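Local structure of 11R-lipoxygenase (Gersemia fruticosa, 3VF1) at residues 20-25 / 78-83; 163-168 / 406-411; 212-217 / 237-242; 344-349 / 370-375. The protein is a calcium-dependent, iron-containing lipoxygenase that probably inserts both atoms of molecular oxygen into a lipid substrate. All coordinates share one frame; numbering follows the deposited sequence.

Interaction 1: residues 20-25 / 78-83; sequences MKYKIT and VDVGEI
Met20 lies against Asp79 along most of its side chain. Met20 CB starts the contact, 3.7 Å from Asp79 CA. Met20 CG, the next atom, is 3.8 Å from the carboxylate carbon CG of Asp79. SD then comes up to one carboxylate oxygen, with Met20 SD 3.1 Å from Asp79 OD2. Met20 CG stands anti to the backbone N of its own residue (chi1 -168°), which lays the chain obliquely across the aspartate. Bends further out turn CE away from the loop. The other carboxylate oxygen, Asp79 OD1, faces back into its own loop and takes a weak bond from Gly81 N.

Two residues along the strand, Tyr22 points into the same loop. Its hydroxyl gives a hydrogen bond of 3.1 Å from Tyr22 OH to Val78 O. The donor is tilted 28° from the plane of that carbonyl, and the oxygen sits at the ring edge. Val80 meets the same hydroxyl, with Val80 CG2 3.5 Å from Tyr22 OH. The phenol oxygen thus meets a backbone carbonyl and an aliphatic branch of the loop.

The contact belongs to the PLAT beta sandwich. Strand 20-28 lies between strands 70-77 and 100-109 in one four-stranded sheet. Residues 78-83 leave strand 70-77 and cross to strand 83-90 in the other sheet, so Met20 and Tyr22 pack against a connection between the two layers. Around them, Met20 packs on Ile109 and Tyr22 on Lys108 of strand 100-109, and Thr52 touches both Tyr22 and Val80.

Interaction 2: residues 163-168 / 406-411; sequences KLYKWG and SSWRNL
Tyr165 O receives a nearly straight hydrogen bond from Arg409: NH1 to O is 3.1 Å, with an N-H...O angle of 169°. The oxygen lies in the guanidinium plane, at its edge. Arg409 CG and CD pass close to this carbonyl, and the bend at chi3 (54°) swings the guanidinium round so that NH1 meets the oxygen. Trp167 approaches one guanidinium face through CD1, while Arg409 CD sits off-centre over the indole. Trp167 NE1 and Arg409 NE are both donors and do not bond to each other; each uses an oxygen of Asp533, OD1 for the indole and OD2 for the arginine. Lys166 comes to the guanidinium edge, its NZ 3.7 Å from Arg409 NH1, a close pair of like charges.

The ring of Tyr165 faces the same helix and stacks face to face with the five-membered ring of Trp408. The centroids are 4.0 Å apart and the planes 22° apart. Trp408 CB lies over the same phenol ring in a CH-pi contact.

With a leucine in place of Arg409, Tyr165 O would probably lose its donor and Asp533 its salt-bridge partner. The contact joins the end of helix 369-410 to the chain leaving helix 148-164; helices 428-438 and 525-538 pack alongside.

Interaction 3: residues 212-217 / 237-242; sequences ANLGLS and TPAIKS
Thr237 meets Leu214 at the head of an ST turn that coincides with a type I beta turn, Thr237 to Ile240. The threonine hydroxyl works in both directions. Thr237 OG1 donates to Leu214 O at 2.8 Å, and it accepts from Ala239 N at 3.3 Å. At chi1 64° OG1 stands between the backbone N and the carbonyl carbon, where it can reach Leu214 O and Ala239 N, and this leaves CG2 to pack against Leu216 CD2 at 3.9 Å. A valine at Thr237 has no hydroxyl, and the loss would probably leave Leu214 O without this donor and the turn without its side-chain bond.

Next comes Ala239, whose CB rests on the backbone of the other segment, 3.7 Å from Leu214 CA. That backbone is closing helix 208-213. Gly215, at positive phi, completes a Schellman motif there, and the loop packs against this helix end.

Ile240 closes the turn through its N, bonded to Thr237 O. Its side chain runs back toward Leu214 and crosses it at a slant. Both side chains also reach Val626 of helix 619-632, which backs the junction. The last link is between two methyl groups, Ile240 CD1 and Leu214 CD2, 3.8 Å apart.

Interaction 4: residues 344-349 / 370-375; sequences IIPIAI and WDWIMA
Trp372 drives the far rim of its indole against the strand. CZ2 meets Pro346 twice: Trp372 CZ2 is 3.8 Å from Pro346 CB and 3.7 Å from Pro346 O. CH2 lies beside the strand backbone, 4.0 Å from Ala348 N, and also touches Ile349, with Trp372 CH2 3.8 Å from Ile349 CD1. The isoleucine crosses the tryptophan side chain at about a right angle. The same CD1 methyl reaches the next helical turn, 4.2 Å from Ala375 CB.

The strand has a classic beta bulge here: Ile347 and Ala348 both face Leu335 of strand 333-338. Both point away from the helix, whereas Pro346 and Ile349, just outside the pair, point toward it. The helix segment runs nearly square to the strand segment, at 81°, with the axes 9.8 Å apart.

The indole is set by its first torsion and by a bond at its other end. At chi1 178° CG is anti to the backbone N, which carries the ring out toward the strand. Trp372 NE1 hydrogen-bonds to Asp254 OD1, which gives the buried N-H a partner and probably limits rotation of the ring. Helix 254-263, to which Asp254 belongs, also packs on Pro346 through Phe257.

How the interactions relate
Interaction 1 comes first along the chain, in the PLAT beta sandwich. The other three follow in the larger part of the chain. The centre of interaction 1 is about 33 Å from that of interaction 2 and about 74 Å from that of interaction 4, across the chain's centre. Interaction 2 joins residues far apart in sequence; interactions 3 and 4 come one after the other between its two segments, with centres about 32 Å apart. Interactions 2 and 4 share helix 369-410. Interaction 4 lies at its start and interaction 2 at its end, centres about 49 Å apart. Between these ends the helix carries His392 and His397, which bind the iron; the two contacts therefore fall on either side of these ligands along the helix.

Interaction 1: residues 20-25 / 78-83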
loop_
_atom_site.group_PDB
_atom_site.type_symbol
_atom_site.label_atom_id
_atom_site.label_comp_id
_atom_site.label_asym_id
_atom_site.label_seq_id
_atom_site.Cartn_x
_atom_site.Cartn_y
_atom_site.Cartn_z
ATOM N N MET A 20 34.235 35.417 6.956
ATOM C CA MET A 20 32.922 34.915 7.351
ATOM C C MET A 20 33.032 33.598 8.108
ATOM O O MET A 20 33.536 32.611 7.577
ATOM C CB MET A 20 32.041 34.718 6.117
ATOM C CG MET A 20 30.582 34.467 6.439
ATOM S SD MET A 20 29.852 35.815 7.382
ATOM C CE MET A 20 29.437 34.967 8.898
ATOM N N LYS A 21 32.557 33.591 9.350
ATOM C CA LYS A 21 32.547 32.380 10.166
ATOM C C LYS A 21 31.293 31.541 9.922
ATOM O O LYS A 21 30.185 32.072 9.841
ATOM C CB LYS A 21 32.661 32.742 11.652
ATOM C CG LYS A 21 31.501 33.565 12.200
ATOM C CD LYS A 21 30.453 32.694 12.876
ATOM C CE LYS A 21 29.331 33.535 13.463
ATOM N NZ LYS A 21 28.289 32.709 14.130
ATOM N N TYR A 22 31.481 30.229 9.801
ATOM C CA TYR A 22 30.378 29.297 9.587
ATOM C C TYR A 22 30.425 28.160 10.599
ATOM O O TYR A 22 31.421 27.442 10.684
ATOM C CB TYR A 22 30.448 28.701 8.179
ATOM C CG TYR A 22 30.195 29.684 7.059
ATOM C CD1 TYR A 22 29.212 30.659 7.168
ATOM C CD2 TYR A 22 30.941 29.634 5.890
ATOM C CE1 TYR A 22 28.981 31.553 6.143
ATOM C CE2 TYR A 22 30.718 30.526 4.863
ATOM C CZ TYR A 22 29.738 31.483 4.995
ATOM O OH TYR A 22 29.513 32.370 3.969
ATOM N N LYS A 23 29.349 27.996 11.359
ATOM C CA LYS A 23 29.232 26.873 12.282
ATOM C C LYS A 23 28.342 25.790 11.681
ATOM O O LYS A 23 27.118 25.833 11.809
ATOM C CB LYS A 23 28.671 27.330 13.627
ATOM C CG LYS A 23 28.560 26.214 14.652
ATOM C CD LYS A 23 28.157 26.748 16.014
ATOM C CE LYS A 23 28.121 25.642 17.054
ATOM N NZ LYS A 23 27.840 26.169 18.419
ATOM N N ILE A 24 28.970 24.819 11.025
ATOM C CA ILE A 24 28.247 23.763 10.327
ATOM C C ILE A 24 28.043 22.548 11.225
ATOM O O ILE A 24 29.005 21.936 11.683
ATOM C CB ILE A 24 29.002 23.328 9.060
ATOM C CG1 ILE A 24 29.282 24.544 8.171
ATOM C CG2 ILE A 24 28.207 22.274 8.302
ATOM C CD1 ILE A 24 30.186 24.250 6.994
ATOM N N THR A 25 26.783 22.201 11.465
ATOM C CA THR A 25 26.440 21.042 12.280
ATOM C C THR A 25 25.763 19.977 11.425
ATOM O O THR A 25 24.756 20.243 10.769
ATOM C CB THR A 25 25.495 21.421 13.432
ATOM O OG1 THR A 25 26.070 22.486 14.198
ATOM C CG2 THR A 25 25.246 20.221 14.335
ATOM N N VAL A 78 34.628 32.758 2.208
ATOM C CA VAL A 78 33.968 33.865 1.523
ATOM C C VAL A 78 32.514 33.989 1.962
ATOM O O VAL A 78 31.767 33.013 1.942
ATOM C CB VAL A 78 34.013 33.674 -0.008
ATOM C CG1 VAL A 78 33.101 34.676 -0.705
ATOM C CG2 VAL A 78 35.442 33.799 -0.518
ATOM N N ASP A 79 32.115 35.193 2.361
ATOM C CA ASP A 79 30.740 35.436 2.778
ATOM C C ASP A 79 29.787 35.293 1.597
ATOM O O ASP A 79 30.103 35.697 0.478
ATOM C CB ASP A 79 30.603 36.830 3.392
ATOM C CG ASP A 79 29.223 37.080 3.974
ATOM O OD1 ASP A 79 28.229 36.610 3.385
ATOM O OD2 ASP A 79 29.133 37.746 5.026
ATOM N N VAL A 80 28.617 34.717 1.858
ATOM C CA VAL A 80 27.628 34.474 0.811
ATOM C C VAL A 80 26.285 35.147 1.102
ATOM O O VAL A 80 25.440 35.264 0.214
ATOM C CB VAL A 80 27.393 32.964 0.620
ATOM C CG1 VAL A 80 28.711 32.254 0.333
ATOM C CG2 VAL A 80 26.717 32.368 1.846
ATOM N N GLY A 81 26.094 35.586 2.341
ATOM C CA GLY A 81 24.850 36.217 2.747
ATOM C C GLY A 81 23.875 35.195 3.294
ATOM O O GLY A 81 24.147 34.564 4.314
ATOM N N GLU A 82 22.735 35.036 2.626
ATOM C CA GLU A 82 21.777 33.997 2.992
ATOM C C GLU A 82 22.049 32.732 2.191
ATOM O O GLU A 82 22.097 32.768 0.962
ATOM C CB GLU A 82 20.342 34.461 2.747
ATOM C CG GLU A 82 19.858 35.526 3.715
ATOM C CD GLU A 82 18.349 35.528 3.870
ATOM O OE1 GLU A 82 17.644 35.391 2.846
ATOM O OE2 GLU A 82 17.868 35.660 5.016
ATOM N N ILE A 83 22.221 31.614 2.889
ATOM C CA ILE A 83 22.534 30.352 2.235
ATOM C C ILE A 83 21.260 29.734 1.671
ATOM O O ILE A 83 20.328 29.419 2.412
ATOM C CB ILE A 83 23.191 29.350 3.202
ATOM C CG1 ILE A 83 24.275 30.037 4.037
ATOM C CG2 ILE A 83 23.783 28.183 2.422
ATOM C CD1 ILE A 83 24.867 29.158 5.113
#

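Interaction 2: residues 163-168 / 406-411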
loop_
_atom_site.group_PDB
_atom_site.type_symbol
_atom_site.label_atom_id
_atom_site.label_comp_id
_atom_site.label_asym_id
_atom_site.label_seq_id
_atom_site.Cartn_x
_atom_site.Cartn_y
_atom_site.Cartn_z
ATOM N N LYS A 163 17.761 10.392 -15.464
ATOM C CA LYS A 163 18.708 9.406 -15.973
ATOM C C LYS A 163 18.766 8.172 -15.077
ATOM O O LYS A 163 19.144 7.088 -15.523
ATOM C CB LYS A 163 20.100 10.026 -16.098
ATOM C CG LYS A 163 20.157 11.223 -17.034
ATOM C CD LYS A 163 21.567 11.780 -17.144
ATOM C CE LYS A 163 21.627 12.945 -18.119
ATOM N NZ LYS A 163 23.002 13.503 -18.241
ATOM N N LEU A 164 18.387 8.343 -13.814
ATOM C CA LEU A 164 18.425 7.252 -12.847
ATOM C C LEU A 164 17.082 6.538 -12.739
ATOM O O LEU A 164 17.030 5.341 -12.448
ATOM C CB LEU A 164 18.830 7.784 -11.471
ATOM C CG LEU A 164 20.218 8.422 -11.385
ATOM C CD1 LEU A 164 20.461 8.985 -9.991
ATOM C CD2 LEU A 164 21.299 7.417 -11.754
ATOM N N TYR A 165 15.999 7.274 -12.977
ATOM C CA TYR A 165 14.656 6.733 -12.809
ATOM C C TYR A 165 13.887 6.720 -14.127
ATOM O O TYR A 165 13.157 7.657 -14.441
ATOM C CB TYR A 165 13.897 7.544 -11.757
ATOM C CG TYR A 165 14.569 7.547 -10.400
ATOM C CD1 TYR A 165 14.370 6.507 -9.503
ATOM C CD2 TYR A 165 15.406 8.587 -10.021
ATOM C CE1 TYR A 165 14.985 6.503 -8.263
ATOM C CE2 TYR A 165 16.024 8.594 -8.783
ATOM C CZ TYR A 165 15.810 7.550 -7.909
ATOM O OH TYR A 165 16.424 7.548 -6.677
ATOM N N LYS A 166 14.059 5.646 -14.890
ATOM C CA LYS A 166 13.389 5.490 -16.176
ATOM C C LYS A 166 12.153 4.613 -16.026
ATOM O O LYS A 166 11.998 3.916 -15.023
ATOM C CB LYS A 166 14.340 4.846 -17.186
ATOM C CG LYS A 166 15.715 5.498 -17.263
ATOM C CD LYS A 166 15.833 6.447 -18.446
ATOM C CE LYS A 166 14.739 7.502 -18.437
ATOM N NZ LYS A 166 15.037 8.617 -19.383
ATOM N N TRP A 167 11.276 4.649 -17.024
ATOM C CA TRP A 167 10.121 3.757 -17.056
ATOM C C TRP A 167 10.539 2.376 -17.552
ATOM O O TRP A 167 11.063 2.234 -18.655
ATOM C CB TRP A 167 9.022 4.323 -17.957
ATOM C CG TRP A 167 8.404 5.584 -17.438
ATOM C CD1 TRP A 167 8.567 6.842 -17.938
ATOM C CD2 TRP A 167 7.524 5.708 -16.315
ATOM N NE1 TRP A 167 7.842 7.743 -17.197
ATOM C CE2 TRP A 167 7.192 7.072 -16.195
ATOM C CE3 TRP A 167 6.984 4.799 -15.402
ATOM C CZ2 TRP A 167 6.344 7.547 -15.197
ATOM C CZ3 TRP A 167 6.142 5.274 -14.411
ATOM C CH2 TRP A 167 5.831 6.636 -14.316
ATOM N N GLY A 168 10.304 1.360 -16.728
ATOM C CA GLY A 168 10.691 -0.000 -17.054
ATOM C C GLY A 168 10.046 -0.539 -18.317
ATOM O O GLY A 168 8.950 -0.124 -18.699
ATOM N N SER A 406 7.314 9.238 -11.199
ATOM C CA SER A 406 7.097 10.545 -11.806
ATOM C C SER A 406 7.643 11.660 -10.917
ATOM O O SER A 406 8.097 12.690 -11.414
ATOM C CB SER A 406 5.611 10.776 -12.084
ATOM O OG SER A 406 5.416 12.024 -12.726
ATOM N N SER A 407 7.595 11.456 -9.605
ATOM C CA SER A 407 8.131 12.435 -8.666
ATOM C C SER A 407 9.619 12.651 -8.908
ATOM O O SER A 407 10.091 13.788 -8.962
ATOM C CB SER A 407 7.908 11.985 -7.221
ATOM O OG SER A 407 6.534 12.029 -6.872
ATOM N N TRP A 408 10.356 11.555 -9.053
ATOM C CA TRP A 408 11.798 11.624 -9.258
ATOM C C TRP A 408 12.151 12.236 -10.610
ATOM O O TRP A 408 13.188 12.882 -10.755
ATOM C CB TRP A 408 12.423 10.232 -9.140
ATOM C CG TRP A 408 12.575 9.762 -7.724
ATOM C CD1 TRP A 408 11.752 8.909 -7.048
ATOM C CD2 TRP A 408 13.614 10.125 -6.808
ATOM N NE1 TRP A 408 12.215 8.717 -5.769
ATOM C CE2 TRP A 408 13.357 9.453 -5.596
ATOM C CE3 TRP A 408 14.737 10.952 -6.895
ATOM C CZ2 TRP A 408 14.182 9.585 -4.480
ATOM C CZ3 TRP A 408 15.555 11.082 -5.786
ATOM C CH2 TRP A 408 15.272 10.403 -4.595
ATOM N N ARG A 409 11.280 12.040 -11.593
ATOM C CA ARG A 409 11.564 12.455 -12.964
ATOM C C ARG A 409 11.181 13.902 -13.274
ATOM O O ARG A 409 11.711 14.493 -14.212
ATOM C CB ARG A 409 10.840 11.533 -13.947
ATOM C CG ARG A 409 11.404 10.127 -14.013
ATOM C CD ARG A 409 10.501 9.209 -14.821
ATOM N NE ARG A 409 10.215 9.744 -16.149
ATOM C CZ ARG A 409 11.068 9.722 -17.169
ATOM N NH1 ARG A 409 12.278 9.201 -17.024
ATOM N NH2 ARG A 409 10.711 10.231 -18.341
ATOM N N ASN A 410 10.260 14.470 -12.500
ATOM C CA ASN A 410 9.697 15.772 -12.848
ATOM C C ASN A 410 9.727 16.824 -11.739
ATOM O O ASN A 410 9.558 18.012 -12.013
ATOM C CB ASN A 410 8.259 15.595 -13.336
ATOM C CG ASN A 410 8.157 14.630 -14.501
ATOM O OD1 ASN A 410 8.379 15.004 -15.653
ATOM N ND2 ASN A 410 7.822 13.379 -14.206
ATOM N N LEU A 411 9.941 16.401 -10.497
ATOM C CA LEU A 411 9.909 17.332 -9.374
ATOM C C LEU A 411 11.266 17.453 -8.689
ATOM O O LEU A 411 11.910 16.445 -8.397
ATOM C CB LEU A 411 8.867 16.893 -8.344
ATOM C CG LEU A 411 7.422 16.790 -8.832
ATOM C CD1 LEU A 411 6.521 16.340 -7.693
ATOM C CD2 LEU A 411 6.944 18.114 -9.405
#

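Interaction 3: residues 212-217 / 237-242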
loop_
_atom_site.group_PDB
_atom_site.type_symbol
_atom_site.label_atom_id
_atom_site.label_comp_id
_atom_site.label_asym_id
_atom_site.label_seq_id
_atom_site.Cartn_x
_atom_site.Cartn_y
_atom_site.Cartn_z
ATOM N N ALA A 212 11.021 -23.428 9.411
ATOM C CA ALA A 212 11.673 -23.649 10.693
ATOM C C ALA A 212 11.572 -22.426 11.598
ATOM O O ALA A 212 11.510 -22.559 12.821
ATOM C CB ALA A 212 13.124 -24.022 10.473
ATOM N N ASN A 213 11.560 -21.237 11.003
ATOM C CA ASN A 213 11.422 -20.008 11.777
ATOM C C ASN A 213 10.090 -19.958 12.519
ATOM O O ASN A 213 9.982 -19.339 13.576
ATOM C CB ASN A 213 11.565 -18.778 10.877
ATOM C CG ASN A 213 13.004 -18.522 10.464
ATOM O OD1 ASN A 213 13.942 -18.952 11.139
ATOM N ND2 ASN A 213 13.185 -17.812 9.354
ATOM N N LEU A 214 9.080 -20.615 11.959
ATOM C CA LEU A 214 7.760 -20.667 12.579
ATOM C C LEU A 214 7.597 -21.914 13.443
ATOM O O LEU A 214 6.561 -22.106 14.080
ATOM C CB LEU A 214 6.671 -20.641 11.505
ATOM C CG LEU A 214 6.681 -19.433 10.568
ATOM C CD1 LEU A 214 5.581 -19.561 9.528
ATOM C CD2 LEU A 214 6.532 -18.137 11.355
ATOM N N GLY A 215 8.619 -22.766 13.458
ATOM C CA GLY A 215 8.581 -23.989 14.239
ATOM C C GLY A 215 7.716 -25.054 13.591
ATOM O O GLY A 215 7.100 -25.868 14.280
ATOM N N LEU A 216 7.678 -25.052 12.261
ATOM C CA LEU A 216 6.815 -25.961 11.513
ATOM C C LEU A 216 7.571 -26.711 10.418
ATOM O O LEU A 216 6.971 -27.177 9.450
ATOM C CB LEU A 216 5.659 -25.180 10.888
ATOM C CG LEU A 216 4.713 -24.484 11.867
ATOM C CD1 LEU A 216 3.753 -23.565 11.127
ATOM C CD2 LEU A 216 3.949 -25.510 12.681
ATOM N N SER A 217 8.887 -26.835 10.571
ATOM C CA SER A 217 9.714 -27.467 9.548
ATOM C C SER A 217 9.374 -28.946 9.380
ATOM O O SER A 217 9.690 -29.550 8.355
ATOM C CB SER A 217 11.200 -27.304 9.876
ATOM O OG SER A 217 11.554 -28.018 11.047
ATOM N N THR A 237 1.818 -20.824 16.013
ATOM C CA THR A 237 2.793 -21.088 17.057
ATOM C C THR A 237 3.153 -19.785 17.760
ATOM O O THR A 237 2.722 -18.712 17.338
ATOM C CB THR A 237 4.071 -21.697 16.460
ATOM O OG1 THR A 237 4.686 -20.746 15.581
ATOM C CG2 THR A 237 3.745 -22.966 15.686
ATOM N N PRO A 238 3.940 -19.870 18.844
ATOM C CA PRO A 238 4.406 -18.654 19.518
ATOM C C PRO A 238 5.194 -17.737 18.583
ATOM O O PRO A 238 5.370 -16.558 18.891
ATOM C CB PRO A 238 5.307 -19.197 20.630
ATOM C CG PRO A 238 4.773 -20.559 20.909
ATOM C CD PRO A 238 4.326 -21.088 19.581
ATOM N N ALA A 239 5.660 -18.276 17.459
ATOM C CA ALA A 239 6.368 -17.477 16.465
ATOM C C ALA A 239 5.429 -16.442 15.846
ATOM O O ALA A 239 5.865 -15.383 15.393
ATOM C CB ALA A 239 6.960 -18.371 15.391
ATOM N N ILE A 240 4.138 -16.761 15.825
ATOM C CA ILE A 240 3.119 -15.815 15.386
ATOM C C ILE A 240 2.681 -14.990 16.590
ATOM O O ILE A 240 1.908 -15.456 17.427
ATOM C CB ILE A 240 1.900 -16.534 14.786
ATOM C CG1 ILE A 240 2.343 -17.569 13.749
ATOM C CG2 ILE A 240 0.942 -15.528 14.164
ATOM C CD1 ILE A 240 3.156 -16.989 12.614
ATOM N N LYS A 241 3.178 -13.761 16.670
ATOM C CA LYS A 241 3.031 -12.955 17.877
ATOM C C LYS A 241 1.631 -12.373 18.060
ATOM O O LYS A 241 1.241 -12.031 19.177
ATOM C CB LYS A 241 4.077 -11.839 17.889
ATOM C CG LYS A 241 5.499 -12.367 17.821
ATOM C CD LYS A 241 6.532 -11.285 18.093
ATOM C CE LYS A 241 7.945 -11.849 18.036
ATOM N NZ LYS A 241 8.150 -12.974 18.997
ATOM N N SER A 242 0.876 -12.261 16.972
ATOM C CA SER A 242 -0.494 -11.767 17.061
ATOM C C SER A 242 -1.408 -12.798 17.724
ATOM O O SER A 242 -2.498 -12.466 18.185
ATOM C CB SER A 242 -1.032 -11.399 15.678
ATOM O OG SER A 242 -0.935 -12.487 14.777
#

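Interaction 4: residues 344-349 / 370-375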
loop_
_atom_site.group_PDB
_atom_site.type_symbol
_atom_site.label_atom_id
_atom_site.label_comp_id
_atom_site.label_asym_id
_atom_site.label_seq_id
_atom_site.Cartn_x
_atom_site.Cartn_y
_atom_site.Cartn_z
ATOM N N ILE A 344 -25.132 -8.524 8.305
ATOM C CA ILE A 344 -25.432 -9.122 7.010
ATOM C C ILE A 344 -25.082 -10.608 7.032
ATOM O O ILE A 344 -24.053 -11.006 7.577
ATOM C CB ILE A 344 -24.701 -8.426 5.838
ATOM C CG1 ILE A 344 -23.185 -8.593 5.951
ATOM C CG2 ILE A 344 -25.067 -6.949 5.786
ATOM C CD1 ILE A 344 -22.492 -8.621 4.611
ATOM N N ILE A 345 -25.955 -11.423 6.453
ATOM C CA ILE A 345 -25.734 -12.862 6.401
ATOM C C ILE A 345 -25.856 -13.371 4.974
ATOM O O ILE A 345 -26.641 -12.842 4.191
ATOM C CB ILE A 345 -26.757 -13.621 7.266
ATOM C CG1 ILE A 345 -28.180 -13.175 6.912
ATOM C CG2 ILE A 345 -26.472 -13.400 8.740
ATOM C CD1 ILE A 345 -29.265 -14.022 7.540
ATOM N N PRO A 346 -25.082 -14.410 4.636
ATOM C CA PRO A 346 -25.220 -15.066 3.334
ATOM C C PRO A 346 -26.515 -15.868 3.287
ATOM O O PRO A 346 -26.836 -16.551 4.257
ATOM C CB PRO A 346 -24.010 -16.000 3.292
ATOM C CG PRO A 346 -23.750 -16.323 4.723
ATOM C CD PRO A 346 -24.074 -15.072 5.483
ATOM N N ILE A 347 -27.253 -15.781 2.187
ATOM C CA ILE A 347 -28.511 -16.511 2.068
ATOM C C ILE A 347 -28.581 -17.379 0.814
ATOM O O ILE A 347 -29.483 -18.203 0.682
ATOM C CB ILE A 347 -29.718 -15.551 2.087
ATOM C CG1 ILE A 347 -29.640 -14.565 0.917
ATOM C CG2 ILE A 347 -29.774 -14.806 3.409
ATOM C CD1 ILE A 347 -30.882 -13.710 0.763
ATOM N N ALA A 348 -27.632 -17.205 -0.101
ATOM C CA ALA A 348 -27.622 -17.984 -1.335
ATOM C C ALA A 348 -26.272 -17.888 -2.031
ATOM O O ALA A 348 -25.610 -16.856 -1.973
ATOM C CB ALA A 348 -28.729 -17.512 -2.264
ATOM N N ILE A 349 -25.870 -18.972 -2.691
ATOM C CA ILE A 349 -24.595 -19.016 -3.398
ATOM C C ILE A 349 -24.688 -19.863 -4.664
ATOM O O ILE A 349 -25.287 -20.935 -4.665
ATOM C CB ILE A 349 -23.476 -19.595 -2.514
ATOM C CG1 ILE A 349 -23.201 -18.675 -1.323
ATOM C CG2 ILE A 349 -22.203 -19.795 -3.328
ATOM C CD1 ILE A 349 -22.224 -19.258 -0.317
ATOM N N TRP A 370 -23.310 -29.404 6.027
ATOM C CA TRP A 370 -21.987 -29.603 5.446
ATOM C C TRP A 370 -21.914 -29.023 4.037
ATOM O O TRP A 370 -20.904 -28.437 3.654
ATOM C CB TRP A 370 -21.616 -31.088 5.429
ATOM C CG TRP A 370 -21.132 -31.594 6.756
ATOM C CD1 TRP A 370 -21.701 -32.569 7.522
ATOM C CD2 TRP A 370 -19.979 -31.140 7.479
ATOM N NE1 TRP A 370 -20.973 -32.754 8.671
ATOM C CE2 TRP A 370 -19.912 -31.889 8.669
ATOM C CE3 TRP A 370 -18.999 -30.174 7.231
ATOM C CZ2 TRP A 370 -18.901 -31.702 9.611
ATOM C CZ3 TRP A 370 -17.998 -29.991 8.167
ATOM C CH2 TRP A 370 -17.957 -30.752 9.343
ATOM N N ASP A 371 -22.986 -29.186 3.266
ATOM C CA ASP A 371 -23.046 -28.624 1.918
ATOM C C ASP A 371 -22.933 -27.108 1.972
ATOM O O ASP A 371 -22.196 -26.506 1.198
ATOM C CB ASP A 371 -24.351 -29.019 1.217
ATOM C CG ASP A 371 -24.221 -30.299 0.408
ATOM O OD1 ASP A 371 -23.177 -30.973 0.514
ATOM O OD2 ASP A 371 -25.168 -30.633 -0.336
ATOM N N TRP A 372 -23.670 -26.497 2.893
ATOM C CA TRP A 372 -23.658 -25.048 3.037
ATOM C C TRP A 372 -22.263 -24.546 3.399
ATOM O O TRP A 372 -21.813 -23.520 2.891
ATOM C CB TRP A 372 -24.665 -24.607 4.100
ATOM C CG TRP A 372 -24.669 -23.127 4.327
ATOM C CD1 TRP A 372 -24.448 -22.478 5.506
ATOM C CD2 TRP A 372 -24.893 -22.109 3.343
ATOM N NE1 TRP A 372 -24.528 -21.119 5.318
ATOM C CE2 TRP A 372 -24.798 -20.867 3.999
ATOM C CE3 TRP A 372 -25.166 -22.129 1.972
ATOM C CZ2 TRP A 372 -24.967 -19.655 3.332
ATOM C CZ3 TRP A 372 -25.333 -20.924 1.311
ATOM C CH2 TRP A 372 -25.233 -19.705 1.991
ATOM N N ILE A 373 -21.582 -25.272 4.281
ATOM C CA ILE A 373 -20.220 -24.918 4.663
ATOM C C ILE A 373 -19.293 -25.011 3.455
ATOM O O ILE A 373 -18.448 -24.143 3.244
ATOM C CB ILE A 373 -19.699 -25.819 5.801
ATOM C CG1 ILE A 373 -20.334 -25.398 7.126
ATOM C CG2 ILE A 373 -18.182 -25.739 5.902
ATOM C CD1 ILE A 373 -20.023 -26.325 8.286
ATOM N N MET A 374 -19.459 -26.061 2.660
ATOM C CA MET A 374 -18.658 -26.234 1.455
ATOM C C MET A 374 -18.872 -25.054 0.510
ATOM O O MET A 374 -17.915 -24.470 -0.000
ATOM C CB MET A 374 -19.024 -27.545 0.753
ATOM C CG MET A 374 -18.345 -27.742 -0.600
ATOM S SD MET A 374 -16.558 -27.983 -0.486
ATOM C CE MET A 374 -16.471 -29.709 -0.008
ATOM N N ALA A 375 -20.134 -24.702 0.288
ATOM C CA ALA A 375 -20.476 -23.615 -0.620
ATOM C C ALA A 375 -19.808 -22.314 -0.185
ATOM O O ALA A 375 -19.283 -21.569 -1.011
ATOM C CB ALA A 375 -21.984 -23.438 -0.689
#